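Long-range contacts in probable aspartate aminotransferase 2 (PDB 2Z61), which transfers an amino group from alanine to a phosphorylated furan aldehyde, using pyridoxal 5'-phosphate, to make the furan precursor of methanofuran: residues I171-Y180 with C201-E209; I191-G199 with N302-F310. All coordinates share one frame; numbering follows the deposited sequence.

Interaction 1. Residues I171-Y180 with C201-E209; sequences IDREIYEFAY and CYSAIEFDE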
ATOM      1  N   ILE A 171     -19.017  20.619  -0.590  1.00 31.49           N
ATOM      2  CA  ILE A 171     -20.367  20.069  -0.466  1.00 29.26           C
ATOM      3  C   ILE A 171     -21.104  20.790   0.661  1.00 32.07           C
ATOM      4  O   ILE A 171     -20.530  21.040   1.722  1.00 29.52           O
ATOM      5  CB  ILE A 171     -20.330  18.553  -0.158  1.00 31.30           C
ATOM      6  CG1 ILE A 171     -19.689  17.793  -1.324  1.00 33.16           C
ATOM      7  CG2 ILE A 171     -21.741  18.036   0.088  1.00 28.68           C
ATOM      8  CD1 ILE A 171     -20.320  18.083  -2.678  1.00 37.69           C
ATOM      9  N   ASP A 172     -22.373  21.116   0.440  1.00 33.25           N
ATOM     10  CA  ASP A 172     -23.136  21.818   1.460  1.00 36.39           C
ATOM     11  C   ASP A 172     -23.587  20.964   2.639  1.00 35.65           C
ATOM     12  O   ASP A 172     -23.741  19.744   2.535  1.00 32.42           O
ATOM     13  CB  ASP A 172     -24.358  22.512   0.854  1.00 43.38           C
ATOM     14  CG  ASP A 172     -25.093  23.369   1.876  1.00 51.08           C
ATOM     15  OD1 ASP A 172     -26.345  23.321   1.914  1.00 54.00           O
ATOM     16  OD2 ASP A 172     -24.410  24.078   2.653  1.00 54.60           O
ATOM     17  N   ARG A 173     -23.799  21.649   3.758  1.00 35.72           N
ATOM     18  CA  ARG A 173     -24.232  21.069   5.022  1.00 37.60           C
ATOM     19  C   ARG A 173     -25.422  20.108   4.928  1.00 35.53           C
ATOM     20  O   ARG A 173     -25.419  19.059   5.571  1.00 34.06           O
ATOM     21  CB  ARG A 173     -24.555  22.214   5.990  1.00 42.58           C
ATOM     22  CG  ARG A 173     -25.322  21.815   7.238  1.00 49.90           C
ATOM     23  CD  ARG A 173     -25.850  23.046   7.979  1.00 55.05           C
ATOM     24  NE  ARG A 173     -24.954  23.495   9.041  1.00 58.50           N
ATOM     25  CZ  ARG A 173     -24.899  22.949  10.251  1.00 62.14           C
ATOM     26  NH1 ARG A 173     -25.691  21.930  10.560  1.00 62.14           N
ATOM     27  NH2 ARG A 173     -24.048  23.419  11.155  1.00 63.92           N
ATOM     28  N   GLU A 174     -26.426  20.467   4.134  1.00 35.51           N
ATOM     29  CA  GLU A 174     -27.629  19.644   3.983  1.00 39.33           C
ATOM     30  C   GLU A 174     -27.381  18.222   3.489  1.00 36.82           C
ATOM     31  O   GLU A 174     -28.054  17.287   3.919  1.00 36.39           O
ATOM     32  CB  GLU A 174     -28.625  20.335   3.050  1.00 43.76           C
ATOM     33  CG  GLU A 174     -29.181  21.629   3.606  1.00 53.22           C
ATOM     34  CD  GLU A 174     -30.188  22.280   2.677  1.00 60.30           C
ATOM     35  OE1 GLU A 174     -30.759  23.325   3.064  1.00 63.63           O
ATOM     36  OE2 GLU A 174     -30.407  21.749   1.565  1.00 62.36           O
ATOM     37  N   ILE A 175     -26.431  18.056   2.575  1.00 35.43           N
ATOM     38  CA  ILE A 175     -26.130  16.727   2.061  1.00 30.87           C
ATOM     39  C   ILE A 175     -25.650  15.839   3.204  1.00 27.58           C
ATOM     40  O   ILE A 175     -26.059  14.683   3.313  1.00 28.12           O
ATOM     41  CB  ILE A 175     -25.046  16.763   0.957  1.00 30.35           C
ATOM     42  CG1 ILE A 175     -25.578  17.478  -0.289  1.00 33.07           C
ATOM     43  CG2 ILE A 175     -24.661  15.350   0.571  1.00 31.72           C
ATOM     44  CD1 ILE A 175     -25.934  18.922  -0.079  1.00 38.01           C
ATOM     45  N   TYR A 176     -24.779  16.374   4.057  1.00 24.78           N
ATOM     46  CA  TYR A 176     -24.288  15.604   5.198  1.00 27.77           C
ATOM     47  C   TYR A 176     -25.446  15.255   6.128  1.00 27.11           C
ATOM     48  O   TYR A 176     -25.582  14.118   6.554  1.00 27.37           O
ATOM     49  CB  TYR A 176     -23.240  16.394   5.990  1.00 28.59           C
ATOM     50  CG  TYR A 176     -21.920  16.568   5.277  1.00 31.55           C
ATOM     51  CD1 TYR A 176     -21.681  17.679   4.481  1.00 33.38           C
ATOM     52  CD2 TYR A 176     -20.920  15.602   5.376  1.00 33.99           C
ATOM     53  CE1 TYR A 176     -20.484  17.832   3.801  1.00 38.41           C
ATOM     54  CE2 TYR A 176     -19.715  15.743   4.696  1.00 39.09           C
ATOM     55  CZ  TYR A 176     -19.508  16.863   3.909  1.00 37.81           C
ATOM     56  OH  TYR A 176     -18.333  17.011   3.213  1.00 47.18           O
ATOM     57  N   GLU A 177     -26.279  16.248   6.432  1.00 28.28           N
ATOM     58  CA  GLU A 177     -27.433  16.066   7.314  1.00 30.21           C
ATOM     59  C   GLU A 177     -28.390  15.010   6.781  1.00 26.66           C
ATOM     60  O   GLU A 177     -28.869  14.160   7.530  1.00 27.95           O
ATOM     61  CB  GLU A 177     -28.148  17.408   7.497  1.00 33.35           C
ATOM     62  CG  GLU A 177     -27.386  18.375   8.402  1.00 38.53           C
ATOM     63  CD  GLU A 177     -27.719  19.838   8.143  1.00 43.53           C
ATOM     64  OE1 GLU A 177     -27.311  20.687   8.964  1.00 47.02           O
ATOM     65  OE2 GLU A 177     -28.374  20.142   7.122  1.00 44.67           O
ATOM     66  N   PHE A 178     -28.661  15.049   5.483  1.00 26.51           N
ATOM     67  CA  PHE A 178     -29.541  14.057   4.883  1.00 25.73           C
ATOM     68  C   PHE A 178     -28.927  12.665   5.008  1.00 28.96           C
ATOM     69  O   PHE A 178     -29.607  11.710   5.399  1.00 29.53           O
ATOM     70  CB  PHE A 178     -29.776  14.358   3.401  1.00 28.04           C
ATOM     71  CG  PHE A 178     -30.721  13.399   2.737  1.00 29.40           C
ATOM     72  CD1 PHE A 178     -32.093  13.496   2.943  1.00 31.60           C
ATOM     73  CD2 PHE A 178     -30.239  12.362   1.948  1.00 30.00           C
ATOM     74  CE1 PHE A 178     -32.970  12.569   2.374  1.00 32.94           C
ATOM     75  CE2 PHE A 178     -31.109  11.432   1.377  1.00 32.66           C
ATOM     76  CZ  PHE A 178     -32.476  11.537   1.594  1.00 31.02           C
ATOM     77  N   ALA A 179     -27.640  12.554   4.688  1.00 26.80           N
ATOM     78  CA  ALA A 179     -26.955  11.264   4.748  1.00 27.25           C
ATOM     79  C   ALA A 179     -26.952  10.628   6.137  1.00 27.54           C
ATOM     80  O   ALA A 179     -27.168   9.422   6.264  1.00 29.45           O
ATOM     81  CB  ALA A 179     -25.526  11.400   4.237  1.00 28.02           C
ATOM     82  N   TYR A 180     -26.711  11.426   7.177  1.00 29.51           N
ATOM     83  CA  TYR A 180     -26.695  10.884   8.530  1.00 29.86           C
ATOM     84  C   TYR A 180     -28.050  10.417   9.045  1.00 31.13           C
ATOM     85  O   TYR A 180     -28.109   9.613   9.975  1.00 32.27           O
ATOM     86  CB  TYR A 180     -26.088  11.891   9.505  1.00 30.90           C
ATOM     87  CG  TYR A 180     -24.587  11.951   9.382  1.00 32.14           C
ATOM     88  CD1 TYR A 180     -23.961  12.989   8.694  1.00 30.13           C
ATOM     89  CD2 TYR A 180     -23.791  10.930   9.898  1.00 30.07           C
ATOM     90  CE1 TYR A 180     -22.580  13.009   8.520  1.00 29.53           C
ATOM     91  CE2 TYR A 180     -22.413  10.938   9.730  1.00 31.42           C
ATOM     92  CZ  TYR A 180     -21.812  11.981   9.039  1.00 29.40           C
ATOM     93  OH  TYR A 180     -20.444  11.998   8.875  1.00 30.06           O
ATOM     94  N   CYS A 201     -13.579  25.459   6.468  1.00 59.55           N
ATOM     95  CA  CYS A 201     -13.290  24.051   6.209  1.00 59.40           C
ATOM     96  C   CYS A 201     -14.375  23.213   6.890  1.00 57.74           C
ATOM     97  O   CYS A 201     -14.542  23.269   8.109  1.00 58.20           O
ATOM     98  CB  CYS A 201     -11.914  23.670   6.766  1.00 59.95           C
ATOM     99  SG  CYS A 201     -10.501  24.401   5.896  1.00 59.79           S
ATOM    100  N   TYR A 202     -15.107  22.441   6.094  1.00 56.47           N
ATOM    101  CA  TYR A 202     -16.185  21.600   6.601  1.00 53.88           C
ATOM    102  C   TYR A 202     -15.788  20.129   6.684  1.00 48.59           C
ATOM    103  O   TYR A 202     -15.553  19.490   5.660  1.00 48.52           O
ATOM    104  CB  TYR A 202     -17.414  21.739   5.698  1.00 58.76           C
ATOM    105  CG  TYR A 202     -18.622  22.364   6.359  1.00 64.52           C
ATOM    106  CD1 TYR A 202     -19.730  22.745   5.601  1.00 66.24           C
ATOM    107  CD2 TYR A 202     -18.667  22.567   7.739  1.00 65.98           C
ATOM    108  CE1 TYR A 202     -20.853  23.314   6.198  1.00 66.86           C
ATOM    109  CE2 TYR A 202     -19.787  23.133   8.348  1.00 67.23           C
ATOM    110  CZ  TYR A 202     -20.874  23.505   7.570  1.00 67.43           C
ATOM    111  OH  TYR A 202     -21.982  24.070   8.161  1.00 69.71           O
ATOM    112  N   SER A 203     -15.731  19.599   7.904  1.00 40.01           N
ATOM    113  CA  SER A 203     -15.375  18.200   8.134  1.00 34.75           C
ATOM    114  C   SER A 203     -16.606  17.409   8.589  1.00 33.41           C
ATOM    115  O   SER A 203     -17.507  17.966   9.218  1.00 29.07           O
ATOM    116  CB  SER A 203     -14.276  18.117   9.202  1.00 32.36           C
ATOM    117  OG  SER A 203     -14.008  16.776   9.578  1.00 31.98           O
ATOM    118  N   ALA A 204     -16.645  16.119   8.263  1.00 29.93           N
ATOM    119  CA  ALA A 204     -17.775  15.273   8.643  1.00 29.80           C
ATOM    120  C   ALA A 204     -17.816  15.081  10.146  1.00 30.09           C
ATOM    121  O   ALA A 204     -18.880  14.817  10.706  1.00 29.40           O
ATOM    122  CB  ALA A 204     -17.685  13.913   7.957  1.00 29.12           C
ATOM    123  N   ILE A 205     -16.653  15.207  10.788  1.00 30.34           N
ATOM    124  CA  ILE A 205     -16.539  15.050  12.237  1.00 32.00           C
ATOM    125  C   ILE A 205     -17.502  16.020  12.934  1.00 32.40           C
ATOM    126  O   ILE A 205     -17.914  15.791  14.061  1.00 34.73           O
ATOM    127  CB  ILE A 205     -15.073  15.321  12.719  1.00 32.69           C
ATOM    128  CG1 ILE A 205     -14.895  14.887  14.176  1.00 35.16           C
ATOM    129  CG2 ILE A 205     -14.745  16.801  12.625  1.00 32.55           C
ATOM    130  CD1 ILE A 205     -14.827  13.390  14.380  1.00 33.47           C
ATOM    131  N   GLU A 206     -17.867  17.094  12.243  1.00 33.37           N
ATOM    132  CA  GLU A 206     -18.782  18.088  12.797  1.00 38.00           C
ATOM    133  C   GLU A 206     -20.240  17.626  12.867  1.00 37.87           C
ATOM    134  O   GLU A 206     -21.034  18.201  13.608  1.00 40.53           O
ATOM    135  CB  GLU A 206     -18.673  19.396  11.997  1.00 35.53           C
ATOM    136  CG  GLU A 206     -17.317  20.075  12.165  1.00 40.66           C
ATOM    137  CD  GLU A 206     -17.110  21.255  11.232  1.00 44.03           C
ATOM    138  OE1 GLU A 206     -17.199  21.074  10.001  1.00 48.53           O
ATOM    139  OE2 GLU A 206     -16.850  22.370  11.731  1.00 47.48           O
ATOM    140  N   PHE A 207     -20.590  16.585  12.117  1.00 36.86           N
ATOM    141  CA  PHE A 207     -21.958  16.071  12.114  1.00 37.42           C
ATOM    142  C   PHE A 207     -22.112  14.769  12.896  1.00 39.59           C
ATOM    143  O   PHE A 207     -23.213  14.404  13.312  1.00 39.81           O
ATOM    144  CB  PHE A 207     -22.438  15.851  10.679  1.00 38.00           C
ATOM    145  CG  PHE A 207     -22.310  17.063   9.808  1.00 41.02           C
ATOM    146  CD1 PHE A 207     -21.113  17.351   9.165  1.00 42.03           C
ATOM    147  CD2 PHE A 207     -23.379  17.943   9.662  1.00 41.17           C
ATOM    148  CE1 PHE A 207     -20.976  18.501   8.391  1.00 42.85           C
ATOM    149  CE2 PHE A 207     -23.251  19.097   8.891  1.00 41.83           C
ATOM    150  CZ  PHE A 207     -22.046  19.376   8.255  1.00 41.72           C
ATOM    151  N   ASP A 208     -21.007  14.069  13.092  1.00 39.31           N
ATOM    152  CA  ASP A 208     -21.022  12.801  13.809  1.00 39.86           C
ATOM    153  C   ASP A 208     -19.735  12.723  14.625  1.00 41.85           C
ATOM    154  O   ASP A 208     -18.817  11.967  14.308  1.00 38.15           O
ATOM    155  CB  ASP A 208     -21.120  11.656  12.791  1.00 37.44           C
ATOM    156  CG  ASP A 208     -21.020  10.293  13.430  1.00 36.00           C
ATOM    157  OD1 ASP A 208     -21.465  10.138  14.585  1.00 38.51           O
ATOM    158  OD2 ASP A 208     -20.509   9.365  12.775  1.00 35.49           O
ATOM    159  N   GLU A 209     -19.681  13.529  15.679  1.00 44.78           N
ATOM    160  CA  GLU A 209     -18.513  13.610  16.546  1.00 48.77           C
ATOM    161  C   GLU A 209     -18.096  12.311  17.224  1.00 48.28           C
ATOM    162  O   GLU A 209     -16.980  12.209  17.731  1.00 48.60           O
ATOM    163  CB  GLU A 209     -18.727  14.700  17.597  1.00 54.57           C
ATOM    164  CG  GLU A 209     -18.938  16.076  16.987  1.00 61.77           C
ATOM    165  CD  GLU A 209     -19.202  17.145  18.027  1.00 67.35           C
ATOM    166  OE1 GLU A 209     -20.131  16.963  18.843  1.00 71.02           O
ATOM    167  OE2 GLU A 209     -18.479  18.165  18.027  1.00 69.36           O
TER

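Interaction 2. Residues I191-G199 with N302-F310; sequences IYNGLVYEG and NPIGAYYVF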
ATOM      1  N   ILE A 191      -9.234  14.622   1.736  1.00 18.91           N
ATOM      2  CA  ILE A 191      -7.839  14.799   1.350  1.00 20.00           C
ATOM      3  C   ILE A 191      -7.449  16.212   0.882  1.00 17.03           C
ATOM      4  O   ILE A 191      -6.287  16.601   0.993  1.00 20.18           O
ATOM      5  CB  ILE A 191      -7.425  13.739   0.269  1.00 25.99           C
ATOM      6  CG1 ILE A 191      -5.905  13.570   0.269  1.00 27.48           C
ATOM      7  CG2 ILE A 191      -7.932  14.145  -1.123  1.00 23.44           C
ATOM      8  CD1 ILE A 191      -5.329  13.215   1.628  1.00 28.63           C
ATOM      9  N   TYR A 192      -8.405  16.980   0.376  1.00 14.97           N
ATOM     10  CA  TYR A 192      -8.131  18.349  -0.076  1.00 19.60           C
ATOM     11  C   TYR A 192      -8.551  19.407   0.946  1.00 20.78           C
ATOM     12  O   TYR A 192      -8.454  20.610   0.689  1.00 21.75           O
ATOM     13  CB  TYR A 192      -8.842  18.647  -1.400  1.00 17.84           C
ATOM     14  CG  TYR A 192      -8.343  17.816  -2.554  1.00 21.63           C
ATOM     15  CD1 TYR A 192      -9.066  16.716  -3.015  1.00 21.09           C
ATOM     16  CD2 TYR A 192      -7.135  18.123  -3.180  1.00 20.87           C
ATOM     17  CE1 TYR A 192      -8.595  15.935  -4.081  1.00 21.99           C
ATOM     18  CE2 TYR A 192      -6.653  17.351  -4.238  1.00 23.76           C
ATOM     19  CZ  TYR A 192      -7.387  16.258  -4.681  1.00 21.29           C
ATOM     20  OH  TYR A 192      -6.892  15.488  -5.702  1.00 23.80           O
ATOM     21  N   ASN A 193      -9.035  18.960   2.096  1.00 22.55           N
ATOM     22  CA  ASN A 193      -9.467  19.880   3.135  1.00 27.36           C
ATOM     23  C   ASN A 193      -8.263  20.747   3.494  1.00 24.44           C
ATOM     24  O   ASN A 193      -7.132  20.267   3.530  1.00 25.52           O
ATOM     25  CB  ASN A 193      -9.949  19.087   4.350  1.00 32.54           C
ATOM     26  CG  ASN A 193     -11.070  19.772   5.083  1.00 37.90           C
ATOM     27  OD1 ASN A 193     -11.307  19.514   6.263  1.00 45.18           O
ATOM     28  ND2 ASN A 193     -11.765  20.666   4.391  1.00 39.87           N
ATOM     29  N   GLY A 194      -8.499  22.027   3.756  1.00 22.94           N
ATOM     30  CA  GLY A 194      -7.394  22.916   4.068  1.00 23.02           C
ATOM     31  C   GLY A 194      -7.119  23.755   2.834  1.00 25.76           C
ATOM     32  O   GLY A 194      -6.685  24.902   2.922  1.00 27.35           O
ATOM     33  N   LEU A 195      -7.361  23.165   1.667  1.00 23.63           N
ATOM     34  CA  LEU A 195      -7.183  23.879   0.411  1.00 28.12           C
ATOM     35  C   LEU A 195      -8.533  24.491   0.061  1.00 28.00           C
ATOM     36  O   LEU A 195      -9.194  24.078  -0.892  1.00 28.85           O
ATOM     37  CB  LEU A 195      -6.726  22.915  -0.688  1.00 26.13           C
ATOM     38  CG  LEU A 195      -5.313  22.366  -0.478  1.00 29.72           C
ATOM     39  CD1 LEU A 195      -4.939  21.425  -1.606  1.00 26.42           C
ATOM     40  CD2 LEU A 195      -4.336  23.530  -0.396  1.00 32.00           C
ATOM     41  N   VAL A 196      -8.949  25.460   0.869  1.00 31.89           N
ATOM     42  CA  VAL A 196     -10.223  26.154   0.682  1.00 32.85           C
ATOM     43  C   VAL A 196      -9.929  27.648   0.719  1.00 32.64           C
ATOM     44  O   VAL A 196      -9.316  28.138   1.662  1.00 32.25           O
ATOM     45  CB  VAL A 196     -11.226  25.754   1.786  1.00 32.79           C
ATOM     46  CG1 VAL A 196     -12.489  26.592   1.690  1.00 31.09           C
ATOM     47  CG2 VAL A 196     -11.570  24.281   1.636  1.00 30.61           C
ATOM     48  N   TYR A 197     -10.376  28.370  -0.303  1.00 35.20           N
ATOM     49  CA  TYR A 197     -10.080  29.795  -0.408  1.00 37.03           C
ATOM     50  C   TYR A 197     -11.185  30.771  -0.025  1.00 39.51           C
ATOM     51  O   TYR A 197     -10.939  31.966   0.096  1.00 39.72           O
ATOM     52  CB  TYR A 197      -9.584  30.082  -1.829  1.00 33.57           C
ATOM     53  CG  TYR A 197      -8.651  28.997  -2.331  1.00 32.89           C
ATOM     54  CD1 TYR A 197      -9.038  28.137  -3.356  1.00 32.31           C
ATOM     55  CD2 TYR A 197      -7.414  28.781  -1.725  1.00 32.78           C
ATOM     56  CE1 TYR A 197      -8.222  27.081  -3.766  1.00 31.70           C
ATOM     57  CE2 TYR A 197      -6.585  27.723  -2.124  1.00 31.66           C
ATOM     58  CZ  TYR A 197      -7.000  26.879  -3.142  1.00 32.26           C
ATOM     59  OH  TYR A 197      -6.202  25.827  -3.530  1.00 31.46           O
ATOM     60  N   GLU A 198     -12.397  30.261   0.156  1.00 44.00           N
ATOM     61  CA  GLU A 198     -13.539  31.078   0.553  1.00 48.70           C
ATOM     62  C   GLU A 198     -14.410  30.287   1.522  1.00 50.56           C
ATOM     63  O   GLU A 198     -14.822  29.166   1.223  1.00 50.14           O
ATOM     64  CB  GLU A 198     -14.386  31.465  -0.659  1.00 50.94           C
ATOM     65  CG  GLU A 198     -13.881  32.651  -1.451  1.00 55.57           C
ATOM     66  CD  GLU A 198     -14.854  33.054  -2.545  1.00 58.27           C
ATOM     67  OE1 GLU A 198     -16.018  33.368  -2.216  1.00 58.56           O
ATOM     68  OE2 GLU A 198     -14.455  33.058  -3.731  1.00 61.29           O
ATOM     69  N   GLY A 199     -14.684  30.864   2.685  1.00 52.50           N
ATOM     70  CA  GLY A 199     -15.521  30.176   3.650  1.00 56.64           C
ATOM     71  C   GLY A 199     -14.770  29.430   4.737  1.00 58.78           C
ATOM     72  O   GLY A 199     -13.663  29.810   5.124  1.00 58.08           O
ATOM     73  N   ASN A 302     -19.160  28.138  -8.372  1.00 47.75           N
ATOM     74  CA  ASN A 302     -18.465  28.087  -7.090  1.00 45.63           C
ATOM     75  C   ASN A 302     -17.235  27.250  -6.693  1.00 41.95           C
ATOM     76  O   ASN A 302     -17.113  26.797  -5.560  1.00 41.07           O
ATOM     77  CB  ASN A 302     -19.416  28.306  -5.874  1.00 46.10           C
ATOM     78  CG  ASN A 302     -18.835  29.341  -4.878  1.00 47.37           C
ATOM     79  OD1 ASN A 302     -18.119  30.267  -5.264  1.00 47.49           O
ATOM     80  ND2 ASN A 302     -19.172  29.184  -3.594  1.00 49.65           N
ATOM     81  N   PRO A 303     -16.274  27.085  -7.631  1.00 39.48           N
ATOM     82  CA  PRO A 303     -15.072  26.333  -7.254  1.00 37.49           C
ATOM     83  C   PRO A 303     -14.221  27.132  -6.249  1.00 36.69           C
ATOM     84  O   PRO A 303     -13.629  28.160  -6.601  1.00 36.20           O
ATOM     85  CB  PRO A 303     -14.368  26.112  -8.597  1.00 38.63           C
ATOM     86  CG  PRO A 303     -14.710  27.372  -9.367  1.00 37.79           C
ATOM     87  CD  PRO A 303     -16.196  27.541  -9.035  1.00 38.14           C
ATOM     88  N   ILE A 304     -14.194  26.676  -4.993  1.00 33.90           N
ATOM     89  CA  ILE A 304     -13.407  27.354  -3.972  1.00 32.70           C
ATOM     90  C   ILE A 304     -12.407  26.480  -3.211  1.00 31.85           C
ATOM     91  O   ILE A 304     -11.895  26.894  -2.168  1.00 31.05           O
ATOM     92  CB  ILE A 304     -14.328  28.032  -2.925  1.00 34.36           C
ATOM     93  CG1 ILE A 304     -15.212  26.971  -2.262  1.00 33.16           C
ATOM     94  CG2 ILE A 304     -15.184  29.110  -3.590  1.00 32.54           C
ATOM     95  CD1 ILE A 304     -16.139  27.503  -1.190  1.00 31.81           C
ATOM     96  N   GLY A 305     -12.121  25.285  -3.724  1.00 30.10           N
ATOM     97  CA  GLY A 305     -11.191  24.408  -3.034  1.00 26.00           C
ATOM     98  C   GLY A 305     -10.346  23.528  -3.934  1.00 26.16           C
ATOM     99  O   GLY A 305     -10.510  23.525  -5.154  1.00 23.10           O
ATOM    100  N   ALA A 306      -9.441  22.767  -3.323  1.00 24.13           N
ATOM    101  CA  ALA A 306      -8.553  21.886  -4.074  1.00 26.59           C
ATOM    102  C   ALA A 306      -7.802  22.766  -5.073  1.00 25.16           C
ATOM    103  O   ALA A 306      -7.444  23.894  -4.751  1.00 26.85           O
ATOM    104  CB  ALA A 306      -9.366  20.798  -4.801  1.00 27.92           C
ATOM    105  N   TYR A 307      -7.541  22.260  -6.268  1.00 24.64           N
ATOM    106  CA  TYR A 307      -6.865  23.070  -7.276  1.00 25.84           C
ATOM    107  C   TYR A 307      -7.375  22.726  -8.669  1.00 25.80           C
ATOM    108  O   TYR A 307      -6.616  22.645  -9.635  1.00 25.51           O
ATOM    109  CB  TYR A 307      -5.339  22.918  -7.175  1.00 23.65           C
ATOM    110  CG  TYR A 307      -4.829  21.517  -6.889  1.00 26.65           C
ATOM    111  CD1 TYR A 307      -4.872  20.515  -7.864  1.00 25.80           C
ATOM    112  CD2 TYR A 307      -4.270  21.203  -5.647  1.00 22.96           C
ATOM    113  CE1 TYR A 307      -4.363  19.234  -7.608  1.00 28.52           C
ATOM    114  CE2 TYR A 307      -3.762  19.935  -5.378  1.00 24.54           C
ATOM    115  CZ  TYR A 307      -3.811  18.953  -6.363  1.00 27.43           C
ATOM    116  OH  TYR A 307      -3.318  17.696  -6.095  1.00 28.65           O
ATOM    117  N   TYR A 308      -8.689  22.549  -8.755  1.00 26.30           N
ATOM    118  CA  TYR A 308      -9.346  22.210 -10.008  1.00 28.32           C
ATOM    119  C   TYR A 308     -10.545  23.117 -10.282  1.00 29.40           C
ATOM    120  O   TYR A 308     -11.178  23.637  -9.360  1.00 30.42           O
ATOM    121  CB  TYR A 308      -9.863  20.771  -9.966  1.00 26.24           C
ATOM    122  CG  TYR A 308      -8.879  19.741  -9.467  1.00 30.28           C
ATOM    123  CD1 TYR A 308      -7.739  19.410 -10.204  1.00 27.47           C
ATOM    124  CD2 TYR A 308      -9.118  19.048  -8.277  1.00 29.12           C
ATOM    125  CE1 TYR A 308      -6.868  18.404  -9.767  1.00 30.14           C
ATOM    126  CE2 TYR A 308      -8.258  18.045  -7.836  1.00 30.44           C
ATOM    127  CZ  TYR A 308      -7.137  17.726  -8.587  1.00 28.19           C
ATOM    128  OH  TYR A 308      -6.308  16.714  -8.157  1.00 26.76           O
ATOM    129  N   VAL A 309     -10.843  23.290 -11.564  1.00 31.65           N
ATOM    130  CA  VAL A 309     -11.997  24.055 -12.022  1.00 33.06           C
ATOM    131  C   VAL A 309     -12.583  23.136 -13.094  1.00 34.45           C
ATOM    132  O   VAL A 309     -11.848  22.597 -13.931  1.00 34.30           O
ATOM    133  CB  VAL A 309     -11.590  25.419 -12.614  1.00 32.66           C
ATOM    134  CG1 VAL A 309     -12.827  26.174 -13.059  1.00 33.50           C
ATOM    135  CG2 VAL A 309     -10.849  26.242 -11.557  1.00 30.81           C
ATOM    136  N   PHE A 310     -13.896  22.935 -13.052  1.00 34.62           N
ATOM    137  CA  PHE A 310     -14.568  22.020 -13.976  1.00 35.48           C
ATOM    138  C   PHE A 310     -15.640  22.746 -14.801  1.00 37.43           C
ATOM    139  O   PHE A 310     -16.837  22.555 -14.588  1.00 39.19           O
ATOM    140  CB  PHE A 310     -15.205  20.895 -13.151  1.00 31.97           C
ATOM    141  CG  PHE A 310     -15.498  19.646 -13.924  1.00 30.75           C
ATOM    142  CD1 PHE A 310     -14.469  18.921 -14.518  1.00 31.89           C
ATOM    143  CD2 PHE A 310     -16.795  19.159 -14.012  1.00 29.29           C
ATOM    144  CE1 PHE A 310     -14.730  17.724 -15.186  1.00 31.24           C
ATOM    145  CE2 PHE A 310     -17.069  17.966 -14.676  1.00 28.89           C
ATOM    146  CZ  PHE A 310     -16.032  17.247 -15.262  1.00 28.42           C
TER
HETATM  147  O   HOH W   1     -18.043  31.432  -1.607  1.00 53.68           O

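Interaction 1. Residues I171-Y180 with C201-E209
The ring of F207 carries Y176 CB almost exactly over the centre of one face, 3.7 Å from the centroid, while R173 CG comes to its edge near the ring plane. The F207 and Y176 rings are nearly parallel, with planes 5° apart, but slid so far that they barely overlap; the methylene and CG of Y176 do the touching, with CG 3.8 Å from F207 CE1. F207 CE2 in turn lies over one face of the R173 guanidinium, toward its rim. With CG anti to the carbonyl carbon (chi1 -70°), Y176 also brings CE2 within 4.3 Å of A204 CB; its hydroxyl is buried and has no partner in the model. R173, Y176 and Y180 line one side of helix 173-182, which links the neighbouring parallel strands 155-161 and 185-189 in a beta-alpha-beta crossover; I175 and A179 pack on the first of these strands. One turn beyond Y176, the ring of Y180 fits against the loop: CE1 is 3.6 Å from F207 CB, CE2 is 3.4 Å from D208 CB, and OH is 3.5 Å from A204 CB. The D208 carboxylate accepts the backbone N-H groups of E212 and K213. Were F207 replaced by alanine, Y176 CB and R173 CG would probably lose their support. Toward solvent, R173 NE makes a weak hydrogen bond to Y202 OH (3.2 Å), bent to 125°.

Interaction 2. Residues I191-G199 with N302-F310
V196 and G305 form a lone antiparallel bridge, a non-hydrogen-bonded pair between two loops, neither residue belonging to a strand. Their neighbours supply the bonds: A306 N gives to L195 O (2.8 Å), and Y197 N gives to I304 O in a nearly straight bond of 171°. Glycine suits position 305 because a CB would press against L195 O. Y197 then adds a side-chain bond to the same backbone, its OH donating to A306 O at 2.6 Å. The chain reaches the bridge through a type II turn, Y192 to L195, whose third residue, G194, has a positive phi that a side chain would strain. The 191-199 loop reaches the pyridoxal phosphate site of this class I aminotransferase through Y192, whose OH bonds to O3 of the modified lysine at 222; Y308 OH backs this tyrosine, sharing a 2.8 Å hydrogen bond with Y192 OH. With CG anti to the carbonyl carbon (chi1 -65°), Y192 turns its ring toward 302-310. Its edge meets the Y307 face with planes at 87°, while Y308 turns its edge toward the Y192 face, offset. Small A306 fits beside them, CB 3.8 Å from Y192 CD2; Y307 OH is tied to G37 O. At the outer end, I304 CG2 packs on E198 CB (3.8 Å). E198 OE2 pairs with R286, and a water joins E198 OE1 to N302 ND2.

How the interactions relate
Both contacts draw on the long connection between strands 185-189 and 214-219: 191-199 serves interaction 2, and 201-209, separated from it by a single residue, serves interaction 1. Their centres are about 17 Å apart, yet they touch where C201 SG lies 3.8 Å from G194 N and C201 CB lies 3.8 Å from N193 ND2. E190, just before I191, is hydrogen-bonded to S203 OG and A204 N, tying the start of the connection to its later part. Interaction 2 reaches the cofactor directly through Y192, whereas interaction 1 sets the far part of the connection against helix 173-182 on the large sheet's flank. Along the chain the four segments alternate, so the two contacts interlock in sequence.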